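Local atomic coordinates of anti-sigma-I factor RsgI3 (Clostridium thermocellum, PDB entry 6QE7), a protein that probably keeps the sigma factor SigI3 inactive until its extracellular tandem PA14 domains, the part in this structure, which bind pectin, sense plant polysaccharide. Residues L122-S125 with K131-I134; Y62-V67 with L74-V79; I230-N235 with A240-K245; Y210-V215 with V222-V227. All blocks are in the same frame, centred on the assembly; numbering follows the deposited sequence.

Contact 1 (L122-S125 with K131-I134); sequences LMWS and KEII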
loop_
_atom_site.group_PDB
_atom_site.type_symbol
_atom_site.label_atom_id
_atom_site.label_comp_id
_atom_site.label_asym_id
_atom_site.label_seq_id
_atom_site.Cartn_x
_atom_site.Cartn_y
_atom_site.Cartn_z
ATOM N N LEU A 122 -13.488 15.252 -12.336
ATOM C CA LEU A 122 -13.925 14.398 -13.462
ATOM C C LEU A 122 -15.041 15.119 -14.225
ATOM O O LEU A 122 -16.078 15.350 -13.624
ATOM C CB LEU A 122 -14.422 13.061 -12.912
ATOM C CG LEU A 122 -15.003 12.102 -13.942
ATOM C CD1 LEU A 122 -13.955 11.702 -14.940
ATOM C CD2 LEU A 122 -15.580 10.862 -13.288
ATOM N N MET A 123 -14.851 15.353 -15.515
ATOM C CA MET A 123 -15.807 16.063 -16.380
ATOM C C MET A 123 -16.165 15.193 -17.580
ATOM O O MET A 123 -15.580 14.122 -17.767
ATOM C CB MET A 123 -15.172 17.378 -16.824
ATOM C CG MET A 123 -14.770 18.203 -15.658
ATOM S SD MET A 123 -14.207 19.780 -16.094
ATOM C CE MET A 123 -12.615 19.502 -16.845
ATOM N N TRP A 124 -17.200 15.572 -18.314
ATOM C CA TRP A 124 -17.592 14.910 -19.567
ATOM C C TRP A 124 -18.224 15.953 -20.496
ATOM O O TRP A 124 -18.657 16.959 -20.019
ATOM C CB TRP A 124 -18.533 13.727 -19.373
ATOM C CG TRP A 124 -19.907 14.024 -18.895
ATOM C CD1 TRP A 124 -20.404 15.231 -18.489
ATOM C CD2 TRP A 124 -20.900 13.046 -18.594
ATOM N NE1 TRP A 124 -21.644 15.056 -17.953
ATOM C CE2 TRP A 124 -21.996 13.739 -18.055
ATOM C CE3 TRP A 124 -21.011 11.682 -18.808
ATOM C CZ2 TRP A 124 -23.178 13.105 -17.723
ATOM C CZ3 TRP A 124 -22.185 11.050 -18.471
ATOM C CH2 TRP A 124 -23.251 11.759 -17.916
ATOM N N SER A 125 -18.255 15.647 -21.775
ATOM C CA SER A 125 -18.783 16.468 -22.876
ATOM C C SER A 125 -19.233 15.503 -23.967
ATOM O O SER A 125 -18.815 14.293 -23.925
ATOM C CB SER A 125 -17.770 17.486 -23.337
ATOM O OG SER A 125 -16.774 16.894 -24.144
ATOM N N LYS A 131 -19.812 20.757 -21.592
ATOM C CA LYS A 131 -18.753 20.210 -20.750
ATOM C C LYS A 131 -19.145 20.573 -19.334
ATOM O O LYS A 131 -19.259 21.760 -19.096
ATOM C CB LYS A 131 -17.408 20.817 -21.120
ATOM C CG LYS A 131 -16.232 20.141 -20.448
ATOM C CD LYS A 131 -14.963 20.925 -20.609
ATOM C CE LYS A 131 -13.750 20.220 -20.046
ATOM N NZ LYS A 131 -12.493 20.947 -20.368
ATOM N N GLU A 132 -19.384 19.583 -18.469
ATOM C CA GLU A 132 -19.585 19.845 -17.031
ATOM C C GLU A 132 -18.803 18.808 -16.221
ATOM O O GLU A 132 -18.495 17.759 -16.803
ATOM C CB GLU A 132 -21.100 19.768 -16.787
ATOM C CG GLU A 132 -21.730 18.497 -17.273
ATOM C CD GLU A 132 -23.189 18.243 -16.897
ATOM O OE1 GLU A 132 -23.835 19.196 -16.489
ATOM O OE2 GLU A 132 -23.700 17.069 -17.044
ATOM N N ILE A 133 -18.529 19.106 -14.946
ATOM C CA ILE A 133 -18.408 18.129 -13.831
ATOM C C ILE A 133 -19.486 17.058 -13.942
ATOM O O ILE A 133 -20.677 17.376 -13.933
ATOM C CB ILE A 133 -18.477 18.829 -12.452
ATOM C CG1 ILE A 133 -17.343 19.827 -12.224
ATOM C CG2 ILE A 133 -18.521 17.774 -11.361
ATOM C CD1 ILE A 133 -15.969 19.140 -12.001
ATOM N N ILE A 134 -19.114 15.783 -13.922
ATOM C CA ILE A 134 -20.164 14.753 -14.063
ATOM C C ILE A 134 -21.015 14.855 -12.814
ATOM O O ILE A 134 -20.529 14.638 -11.703
ATOM C CB ILE A 134 -19.647 13.323 -14.271
ATOM C CG1 ILE A 134 -18.684 13.209 -15.451
ATOM C CG2 ILE A 134 -20.810 12.338 -14.421
ATOM C CD1 ILE A 134 -18.299 11.776 -15.808
HETATM O O HOH W 1 -17.760 14.161 -11.228
#
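Lys131 starts the pairing with its CA against Trp124 O, a CA-H...O contact of 3.3 Å. Its extended chain then crosses Met123 at a slant, and the two CE atoms, of Lys131 and Met123, are pressed to 3.5 Å. The ammonium beyond forms a salt bridge with Glu92 and a cation-pi contact with Tyr65. At Glu132 the backbone bonds twice with Trp124, Trp124 N to Glu132 O at 3.0 Å and Glu132 N to Trp124 O at 3.1 Å. Its side chain runs beside the indole, carboxylate and ring nearly coplanar, and Trp124 NE1 donates in its ring plane to the anti lone pair of Glu132 OE2 at 3.0 Å. Arg57 forms a salt bridge with the same OE2, so two groups grip this oxygen; the NE1 bond in turn limits the ring's rotation. Ile133 CD1 turns back to Met123 CG at 4.0 Å. Ile134 N reaches Leu122 O at 3.1 Å. Ile134 turns CG1 opposite its carbonyl carbon (chi1 -54°), which puts CG1 over the five-membered ring of Trp124 as a CH-pi contact, while CD1 packs on Leu122 CG. This is an antiparallel beta hairpin with a six-residue connection, strands 119-125 and 132-133, in one sheet of the first PA14 domain.

Contact 2 (Y62-V67 with L74-V79); sequences YTFYTV and LWVDGV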
loop_
_atom_site.group_PDB
_atom_site.type_symbol
_atom_site.label_atom_id
_atom_site.label_comp_id
_atom_site.label_asym_id
_atom_site.label_seq_id
_atom_site.Cartn_x
_atom_site.Cartn_y
_atom_site.Cartn_z
ATOM N N TYR A 62 -18.849 10.403 -26.153
ATOM C CA TYR A 62 -18.480 11.171 -24.940
ATOM C C TYR A 62 -16.982 11.371 -24.916
ATOM O O TYR A 62 -16.211 10.490 -25.324
ATOM C CB TYR A 62 -19.001 10.505 -23.677
ATOM C CG TYR A 62 -20.453 10.782 -23.406
ATOM C CD1 TYR A 62 -21.450 9.953 -23.905
ATOM C CD2 TYR A 62 -20.824 11.899 -22.664
ATOM C CE1 TYR A 62 -22.783 10.212 -23.638
ATOM C CE2 TYR A 62 -22.151 12.192 -22.431
ATOM C CZ TYR A 62 -23.128 11.330 -22.892
ATOM O OH TYR A 62 -24.431 11.608 -22.630
ATOM N N THR A 63 -16.580 12.546 -24.462
ATOM C CA THR A 63 -15.219 12.849 -23.979
ATOM C C THR A 63 -15.303 12.840 -22.448
ATOM O O THR A 63 -16.199 13.531 -21.914
ATOM C CB THR A 63 -14.688 14.140 -24.610
ATOM O OG1 THR A 63 -14.795 14.005 -26.031
ATOM C CG2 THR A 63 -13.267 14.496 -24.188
ATOM N N PHE A 64 -14.489 12.017 -21.769
ATOM C CA PHE A 64 -14.175 12.137 -20.318
ATOM C C PHE A 64 -12.888 12.936 -20.159
ATOM O O PHE A 64 -11.888 12.848 -20.977
ATOM C CB PHE A 64 -14.023 10.775 -19.657
ATOM C CG PHE A 64 -15.334 10.105 -19.592
ATOM C CD1 PHE A 64 -15.872 9.526 -20.727
ATOM C CD2 PHE A 64 -16.099 10.175 -18.462
ATOM C CE1 PHE A 64 -17.110 8.917 -20.677
ATOM C CE2 PHE A 64 -17.321 9.535 -18.409
ATOM C CZ PHE A 64 -17.831 8.924 -19.519
ATOM N N TYR A 65 -12.932 13.824 -19.176
ATOM C CA TYR A 65 -11.766 14.648 -18.775
ATOM C C TYR A 65 -11.529 14.465 -17.269
ATOM O O TYR A 65 -12.488 14.446 -16.486
ATOM C CB TYR A 65 -11.965 16.144 -18.991
ATOM C CG TYR A 65 -12.677 16.564 -20.252
ATOM C CD1 TYR A 65 -14.035 16.307 -20.458
ATOM C CD2 TYR A 65 -11.977 17.231 -21.244
ATOM C CE1 TYR A 65 -14.670 16.753 -21.616
ATOM C CE2 TYR A 65 -12.598 17.658 -22.408
ATOM C CZ TYR A 65 -13.947 17.414 -22.595
ATOM O OH TYR A 65 -14.507 17.821 -23.788
ATOM N N THR A 66 -10.248 14.414 -16.912
ATOM C CA THR A 66 -9.733 14.431 -15.532
ATOM C C THR A 66 -8.853 15.665 -15.446
ATOM O O THR A 66 -8.148 15.966 -16.381
ATOM C CB THR A 66 -8.994 13.134 -15.193
ATOM O OG1 THR A 66 -7.836 13.009 -16.030
ATOM C CG2 THR A 66 -9.854 11.902 -15.349
ATOM N N VAL A 67 -8.995 16.421 -14.376
ATOM C CA VAL A 67 -7.992 17.457 -14.050
ATOM C C VAL A 67 -7.516 17.090 -12.646
ATOM O O VAL A 67 -8.344 17.148 -11.725
ATOM C CB VAL A 67 -8.598 18.884 -14.096
ATOM C CG1 VAL A 67 -7.520 19.925 -13.903
ATOM C CG2 VAL A 67 -9.316 19.131 -15.399
ATOM N N LEU A 74 -8.312 6.432 -15.452
ATOM C CA LEU A 74 -9.790 6.366 -15.612
ATOM C C LEU A 74 -10.160 5.204 -16.481
ATOM O O LEU A 74 -9.696 5.183 -17.641
ATOM C CB LEU A 74 -10.331 7.653 -16.265
ATOM C CG LEU A 74 -11.855 7.746 -16.364
ATOM C CD1 LEU A 74 -12.499 7.605 -15.013
ATOM C CD2 LEU A 74 -12.282 9.066 -17.010
ATOM N N TRP A 75 -11.030 4.346 -15.949
ATOM C CA TRP A 75 -11.712 3.267 -16.693
ATOM C C TRP A 75 -13.174 3.631 -16.825
ATOM O O TRP A 75 -13.821 3.960 -15.782
ATOM C CB TRP A 75 -11.590 1.865 -16.061
ATOM C CG TRP A 75 -10.220 1.320 -15.927
ATOM C CD1 TRP A 75 -9.658 0.363 -16.694
ATOM C CD2 TRP A 75 -9.264 1.597 -14.895
ATOM N NE1 TRP A 75 -8.400 0.092 -16.253
ATOM C CE2 TRP A 75 -8.147 0.783 -15.123
ATOM C CE3 TRP A 75 -9.213 2.495 -13.831
ATOM C CZ2 TRP A 75 -7.008 0.787 -14.318
ATOM C CZ3 TRP A 75 -8.097 2.489 -13.025
ATOM C CH2 TRP A 75 -6.998 1.666 -13.276
ATOM N N VAL A 76 -13.687 3.517 -18.045
ATOM C CA VAL A 76 -15.157 3.507 -18.318
ATOM C C VAL A 76 -15.474 2.241 -19.137
ATOM O O VAL A 76 -14.781 1.962 -20.106
ATOM C CB VAL A 76 -15.586 4.796 -19.036
ATOM C CG1 VAL A 76 -17.078 4.765 -19.406
ATOM C CG2 VAL A 76 -15.243 6.050 -18.259
ATOM N N ASP A 77 -16.416 1.440 -18.683
ATOM C CA ASP A 77 -16.887 0.246 -19.441
ATOM C C ASP A 77 -15.725 -0.718 -19.569
ATOM O O ASP A 77 -15.716 -1.477 -20.557
ATOM C CB ASP A 77 -17.404 0.637 -20.831
ATOM C CG ASP A 77 -18.251 -0.467 -21.419
ATOM O OD1 ASP A 77 -18.839 -1.273 -20.601
ATOM O OD2 ASP A 77 -18.298 -0.526 -22.650
ATOM N N GLY A 78 -14.817 -0.668 -18.577
ATOM C CA GLY A 78 -13.672 -1.558 -18.456
ATOM C C GLY A 78 -12.601 -1.162 -19.425
ATOM O O GLY A 78 -11.609 -1.785 -19.417
ATOM N N VAL A 79 -12.758 -0.059 -20.146
ATOM C CA VAL A 79 -11.706 0.455 -21.034
ATOM C C VAL A 79 -10.852 1.414 -20.217
ATOM O O VAL A 79 -11.410 2.301 -19.544
ATOM C CB VAL A 79 -12.289 1.129 -22.293
ATOM C CG1 VAL A 79 -11.190 1.664 -23.126
ATOM C CG2 VAL A 79 -13.212 0.195 -23.077
#
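Val76, whose side chain packs on Phe64, also closes the turn that follows it: Val79 N donates to Val76 O at 2.9 Å, and Val76 N returns a bond to Val79 O at 3.0 Å. Between them Asp77 and Gly78 both have positive phi, as a type I' beta turn requires, and this two-residue turn links strand 72-76 to strand 79-84. Across the interface itself no hydrogen bond forms; everything there is apolar. Val76 and Phe64 come at each other from opposite directions, and Val76 CG2 sits over the middle of the Phe64 ring, 4.0 Å from its centroid and only 6° off the ring normal, a CH-pi contact. Phe64 has CG anti to its carbonyl carbon (chi1 -69°), which sends the ring across to that methyl. Leu74 meets the same phenylalanine at the root of its side chain: Leu74 CD2 lies 3.6 Å from Phe64 CB, the two side chains crossing at about a right angle. The same methyl also slides past Thr66, with Leu74 CD2 4.1 Å from Thr66 CG2. One leucine methyl thus touches two residues of strand 60-69, and all four side chains are buried. The axes of the two strand segments come no closer than 9.4 Å, a spacing of beta layers packed face to face: this is core packing between the two sheets of the beta sandwich of the first PA14 domain. Strand 60-69 lies between strands 91-99 and 119-125 in one sheet, strand 72-76 between 79-84 and 105-113 in the other; Leu122, Ile107, Met109 and Ile82 pack around Leu74, and Ile97 flanks Phe64.

Contact 3 (I230-N235 with A240-K245); sequences IDNWQN and AENSGK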
loop_
_atom_site.group_PDB
_atom_site.type_symbol
_atom_site.label_atom_id
_atom_site.label_comp_id
_atom_site.label_asym_id
_atom_site.label_seq_id
_atom_site.Cartn_x
_atom_site.Cartn_y
_atom_site.Cartn_z
ATOM N N ILE A 230 20.480 -8.574 2.882
ATOM C CA ILE A 230 21.283 -9.260 3.940
ATOM C C ILE A 230 21.294 -10.762 3.706
ATOM O O ILE A 230 20.214 -11.307 3.493
ATOM C CB ILE A 230 20.733 -8.906 5.316
ATOM C CG1 ILE A 230 20.805 -7.399 5.509
ATOM C CG2 ILE A 230 21.423 -9.700 6.418
ATOM C CD1 ILE A 230 20.318 -6.889 6.853
ATOM N N ASP A 231 22.467 -11.418 3.768
ATOM C CA ASP A 231 22.581 -12.892 3.533
ATOM C C ASP A 231 23.701 -13.460 4.404
ATOM O O ASP A 231 24.806 -13.514 3.975
ATOM C CB ASP A 231 22.803 -13.154 2.050
ATOM C CG ASP A 231 22.646 -14.609 1.611
ATOM O OD1 ASP A 231 22.104 -15.400 2.396
ATOM O OD2 ASP A 231 23.006 -14.898 0.442
ATOM N N ASN A 232 23.403 -13.798 5.638
ATOM C CA ASN A 232 24.365 -14.413 6.569
ATOM C C ASN A 232 23.681 -15.640 7.190
ATOM O O ASN A 232 23.402 -15.656 8.367
ATOM C CB ASN A 232 24.858 -13.355 7.544
ATOM C CG ASN A 232 25.926 -13.889 8.467
ATOM O OD1 ASN A 232 26.604 -14.872 8.113
ATOM N ND2 ASN A 232 26.058 -13.265 9.640
ATOM N N TRP A 233 23.327 -16.596 6.368
ATOM C CA TRP A 233 22.505 -17.748 6.783
ATOM C C TRP A 233 23.316 -18.745 7.633
ATOM O O TRP A 233 22.654 -19.513 8.346
ATOM C CB TRP A 233 21.955 -18.426 5.540
ATOM C CG TRP A 233 20.904 -19.432 5.820
ATOM C CD1 TRP A 233 20.881 -20.745 5.454
ATOM C CD2 TRP A 233 19.686 -19.180 6.513
ATOM N NE1 TRP A 233 19.744 -21.336 5.915
ATOM C CE2 TRP A 233 18.992 -20.408 6.578
ATOM C CE3 TRP A 233 19.135 -18.046 7.125
ATOM C CZ2 TRP A 233 17.742 -20.519 7.174
ATOM C CZ3 TRP A 233 17.923 -18.172 7.769
ATOM C CH2 TRP A 233 17.208 -19.374 7.738
ATOM N N GLN A 234 24.655 -18.764 7.530
ATOM C CA GLN A 234 25.564 -19.705 8.273
ATOM C C GLN A 234 25.935 -19.107 9.635
ATOM O O GLN A 234 26.472 -19.804 10.502
ATOM C CB GLN A 234 26.819 -20.020 7.433
ATOM C CG GLN A 234 26.542 -20.624 6.038
ATOM C CD GLN A 234 25.658 -21.858 6.032
ATOM O OE1 GLN A 234 26.005 -22.892 6.596
ATOM N NE2 GLN A 234 24.512 -21.793 5.355
ATOM N N ASN A 235 25.623 -17.852 9.891
ATOM C CA ASN A 235 26.221 -17.193 11.079
ATOM C C ASN A 235 25.879 -17.991 12.342
ATOM O O ASN A 235 24.704 -18.467 12.494
ATOM C CB ASN A 235 25.776 -15.737 11.292
ATOM C CG ASN A 235 25.958 -15.299 12.733
ATOM O OD1 ASN A 235 27.107 -15.188 13.198
ATOM N ND2 ASN A 235 24.851 -15.136 13.460
ATOM N N ALA A 240 25.460 -11.338 16.270
ATOM C CA ALA A 240 26.183 -10.925 15.042
ATOM C C ALA A 240 25.318 -9.853 14.337
ATOM O O ALA A 240 24.040 -10.011 14.327
ATOM C CB ALA A 240 26.431 -12.094 14.102
ATOM N N GLU A 241 25.992 -8.831 13.788
ATOM C CA GLU A 241 25.402 -7.631 13.117
ATOM C C GLU A 241 25.637 -7.733 11.620
ATOM O O GLU A 241 26.754 -8.046 11.222
ATOM C CB GLU A 241 26.003 -6.376 13.721
ATOM C CG GLU A 241 25.542 -6.245 15.170
ATOM C CD GLU A 241 26.470 -5.455 16.071
ATOM O OE1 GLU A 241 26.933 -4.413 15.587
ATOM O OE2 GLU A 241 26.739 -5.886 17.248
ATOM N N ASN A 242 24.560 -7.561 10.861
ATOM C CA ASN A 242 24.580 -7.431 9.395
ATOM C C ASN A 242 23.827 -6.159 9.058
ATOM O O ASN A 242 22.992 -5.779 9.870
ATOM C CB ASN A 242 23.983 -8.669 8.727
ATOM C CG ASN A 242 24.884 -9.851 9.000
ATOM O OD1 ASN A 242 24.773 -10.459 10.065
ATOM N ND2 ASN A 242 25.898 -10.008 8.157
ATOM N N SER A 243 24.155 -5.573 7.911
ATOM C CA SER A 243 23.446 -4.411 7.335
ATOM C C SER A 243 23.435 -4.520 5.821
ATOM O O SER A 243 24.279 -5.256 5.192
ATOM C CB SER A 243 23.960 -3.102 7.844
ATOM O OG SER A 243 25.137 -2.688 7.182
ATOM N N GLY A 244 22.438 -3.874 5.245
ATOM C CA GLY A 244 22.329 -3.762 3.788
ATOM C C GLY A 244 21.465 -2.572 3.460
ATOM O O GLY A 244 20.730 -2.134 4.353
ATOM N N LYS A 245 21.602 -2.030 2.260
ATOM C CA LYS A 245 21.036 -0.715 1.897
ATOM C C LYS A 245 20.000 -0.883 0.823
ATOM O O LYS A 245 20.165 -1.797 0.004
ATOM C CB LYS A 245 22.149 0.181 1.353
ATOM C CG LYS A 245 23.125 0.656 2.413
ATOM C CD LYS A 245 24.388 1.218 1.812
ATOM C CE LYS A 245 25.092 2.218 2.702
ATOM N NZ LYS A 245 25.948 1.562 3.723
#
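Asn232 and Asn242 face each other along one edge of the beta sandwich of the second PA14 domain, where the outer strands 227-232 and 240-248 of its two sheets approach. Polar contact between the two segments is a single hydrogen bond, from Asn232 ND2 to Asn242 OD1, at 3.1 Å and fairly straight. The N-H lies near the plane of its own amide but meets the acceptor well off to the side, with a C=O...N angle of 107°. The side chains cross at about a right angle and the amide planes are turned 54° apart, so the amides do not stack; Asn242 ND2 rests instead against Asn232 CB at 3.6 Å. Asn232 reaches over because its CG stands opposite the backbone N (chi1 -176°).

The apolar part belongs to Ile230, which is buried. Its CG2 branch touches Asn242 CB at 3.6 Å, while CG1 lies against the backbone of the other strand, 3.9 Å from Gly244 N. With no side chain on Gly244, the two backbones come together here, the CA atoms of Ile230 and Gly244 being 5.6 Å apart. Each strand is bonded within its own sheet: Ile230 and Asn232 to Val222 and Val220, Asn242 and Gly244 to Thr214 and Phe212.

Van der Waals packing completes the contact past the end of strand 227-232, where Asn235 is anchored by ND2 to Gly218 O. The methyl of Ala240 presses on that amide, its CB 3.3 Å from Asn235 OD1 and 3.5 Å from Asn235 ND2.

Contact 4 (Y210-V215 with V222-V227); sequences YTFHTV and VWINNV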
loop_
_atom_site.group_PDB
_atom_site.type_symbol
_atom_site.label_atom_id
_atom_site.label_comp_id
_atom_site.label_asym_id
_atom_site.label_seq_id
_atom_site.Cartn_x
_atom_site.Cartn_y
_atom_site.Cartn_z
ATOM N N TYR A 210 17.723 3.693 2.696
ATOM C CA TYR A 210 17.594 3.102 4.035
ATOM C C TYR A 210 18.716 2.102 4.209
ATOM O O TYR A 210 19.206 1.490 3.194
ATOM C CB TYR A 210 16.190 2.502 4.229
ATOM C CG TYR A 210 15.190 3.490 4.752
ATOM C CD1 TYR A 210 14.685 4.520 3.955
ATOM C CD2 TYR A 210 14.799 3.448 6.059
ATOM C CE1 TYR A 210 13.840 5.490 4.472
ATOM C CE2 TYR A 210 13.917 4.372 6.570
ATOM C CZ TYR A 210 13.440 5.407 5.784
ATOM O OH TYR A 210 12.561 6.311 6.338
ATOM N N THR A 211 18.982 1.811 5.463
ATOM C CA THR A 211 19.866 0.712 5.893
ATOM C C THR A 211 19.062 -0.143 6.846
ATOM O O THR A 211 18.516 0.403 7.828
ATOM C CB THR A 211 21.144 1.193 6.585
ATOM O OG1 THR A 211 21.809 2.080 5.706
ATOM C CG2 THR A 211 22.109 0.072 6.925
ATOM N N PHE A 212 18.941 -1.416 6.528
ATOM C CA PHE A 212 18.338 -2.392 7.470
ATOM C C PHE A 212 19.500 -3.073 8.164
ATOM O O PHE A 212 20.567 -3.225 7.564
ATOM C CB PHE A 212 17.369 -3.355 6.781
ATOM C CG PHE A 212 16.152 -2.637 6.264
ATOM C CD1 PHE A 212 16.215 -1.945 5.067
ATOM C CD2 PHE A 212 14.991 -2.579 7.006
ATOM C CE1 PHE A 212 15.137 -1.182 4.632
ATOM C CE2 PHE A 212 13.908 -1.856 6.547
ATOM C CZ PHE A 212 13.988 -1.153 5.360
ATOM N N HIS A 213 19.292 -3.374 9.432
ATOM C CA HIS A 213 20.299 -3.930 10.355
ATOM C C HIS A 213 19.659 -5.147 10.999
ATOM O O HIS A 213 18.456 -5.053 11.320
ATOM C CB HIS A 213 20.683 -2.931 11.417
ATOM C CG HIS A 213 21.025 -1.571 10.950
ATOM N ND1 HIS A 213 22.332 -1.141 10.835
ATOM C CD2 HIS A 213 20.226 -0.500 10.665
ATOM C CE1 HIS A 213 22.335 0.130 10.464
ATOM N NE2 HIS A 213 21.036 0.550 10.387
ATOM N N THR A 214 20.378 -6.277 11.028
ATOM C CA THR A 214 19.993 -7.444 11.859
ATOM C C THR A 214 21.047 -7.620 12.944
ATOM O O THR A 214 22.257 -7.426 12.719
ATOM C CB THR A 214 19.732 -8.717 11.061
ATOM O OG1 THR A 214 20.967 -8.955 10.420
ATOM C CG2 THR A 214 18.591 -8.613 10.070
ATOM N N VAL A 215 20.526 -7.903 14.106
ATOM C CA VAL A 215 21.233 -8.408 15.301
ATOM C C VAL A 215 20.637 -9.789 15.563
ATOM O O VAL A 215 19.416 -9.887 15.823
ATOM C CB VAL A 215 21.126 -7.493 16.537
ATOM C CG1 VAL A 215 21.901 -8.083 17.749
ATOM C CG2 VAL A 215 21.648 -6.138 16.239
ATOM N N VAL A 222 17.450 -11.193 4.673
ATOM C CA VAL A 222 16.462 -10.073 4.517
ATOM C C VAL A 222 16.347 -9.674 3.045
ATOM O O VAL A 222 17.352 -9.363 2.402
ATOM C CB VAL A 222 16.790 -8.852 5.346
ATOM C CG1 VAL A 222 15.717 -7.780 5.134
ATOM C CG2 VAL A 222 16.968 -9.198 6.846
ATOM N N TRP A 223 15.132 -9.764 2.554
ATOM C CA TRP A 223 14.694 -9.160 1.286
ATOM C C TRP A 223 13.777 -7.949 1.556
ATOM O O TRP A 223 12.866 -8.055 2.407
ATOM C CB TRP A 223 13.877 -10.178 0.533
ATOM C CG TRP A 223 14.626 -11.362 0.026
ATOM C CD1 TRP A 223 15.087 -11.590 -1.238
ATOM C CD2 TRP A 223 14.882 -12.545 0.781
ATOM N NE1 TRP A 223 15.613 -12.846 -1.318
ATOM C CE2 TRP A 223 15.485 -13.473 -0.103
ATOM C CE3 TRP A 223 14.600 -12.923 2.077
ATOM C CZ2 TRP A 223 15.853 -14.756 0.304
ATOM C CZ3 TRP A 223 14.999 -14.187 2.501
ATOM C CH2 TRP A 223 15.580 -15.092 1.614
ATOM N N ILE A 224 14.038 -6.846 0.866
ATOM C CA ILE A 224 13.184 -5.630 0.778
ATOM C C ILE A 224 12.937 -5.377 -0.704
ATOM O O ILE A 224 13.904 -5.422 -1.491
ATOM C CB ILE A 224 13.812 -4.407 1.466
ATOM C CG1 ILE A 224 14.190 -4.711 2.921
ATOM C CG2 ILE A 224 12.849 -3.209 1.423
ATOM C CD1 ILE A 224 13.003 -4.608 3.884
ATOM N N ASN A 225 11.701 -5.174 -1.057
ATOM C CA ASN A 225 11.322 -4.927 -2.475
ATOM C C ASN A 225 11.785 -6.114 -3.328
ATOM O O ASN A 225 12.277 -5.876 -4.426
ATOM C CB ASN A 225 11.922 -3.607 -2.960
ATOM C CG ASN A 225 11.310 -3.158 -4.278
ATOM O OD1 ASN A 225 10.125 -3.374 -4.557
ATOM N ND2 ASN A 225 12.133 -2.504 -5.078
ATOM N N ASN A 226 11.809 -7.334 -2.768
ATOM C CA ASN A 226 12.274 -8.578 -3.453
ATOM C C ASN A 226 13.751 -8.486 -3.812
ATOM O O ASN A 226 14.141 -9.136 -4.764
ATOM C CB ASN A 226 11.443 -8.849 -4.704
ATOM C CG ASN A 226 9.985 -8.791 -4.301
ATOM O OD1 ASN A 226 9.557 -9.609 -3.503
ATOM N ND2 ASN A 226 9.266 -7.761 -4.707
ATOM N N VAL A 227 14.521 -7.635 -3.149
ATOM C CA VAL A 227 15.995 -7.573 -3.312
ATOM C C VAL A 227 16.617 -8.141 -2.035
ATOM O O VAL A 227 16.284 -7.692 -0.941
ATOM C CB VAL A 227 16.506 -6.155 -3.562
ATOM C CG1 VAL A 227 18.024 -6.108 -3.521
ATOM C CG2 VAL A 227 15.919 -5.627 -4.875
#
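The Phe212 ring takes Ile224 on one face: Ile224 CD1 stands over the ring centre, 3.9 Å from the centroid and 12° off the normal, in a CH-pi contact. Ile224 CG1 follows toward one side of the ring, 4.0 Å from Phe212 CD1, so two successive carbons of the isoleucine lie along the phenyl. On the far side of strand 208-216, the face of the His213 ring receives Thr211 CG2 near its rim, while His213 NE2 is bonded to Ser274. Ile224 bends at its second torsion (chi2 -82°), which lays CD1 over the ring. Beside this pair, Thr214 and Val222 reach toward each other tip to tip, CG2 of Thr214 meeting CG2 of Val222 at 3.7 Å. No hydrogen bond crosses between the segments, and the four side chains are buried, as in the core of a beta sandwich. Beyond Ile224 the chain reverses in a type I' turn, closed by Val227 N to Ile224 O at 2.8 Å. In one sheet strand 208-216 runs between 240-248 and 268-274; in the other, strand 219-224 lies between 227-232 and 254-263, with Val258 and Ile256 packing on Val222 and Ile224.

Along the chain the order is contact 2, contact 1, contact 4, contact 3, two in each PA14 domain. Contacts 1 and 2 have centres 10 Å apart and share one sheet, where strands 60-69 and 119-125 are neighbours; contacts 3 and 4 have centres 9 Å apart and join the same two sheets of the second domain. Contacts 2 and 4 are counterparts: in each, a phenylalanine of one strand packs on a strand that runs into a type I' turn, with centres about 40 Å apart on opposite sides of the chain's centre. The dyad is thus two separate sandwiches built alike, and neither contact of one domain touches those of the other.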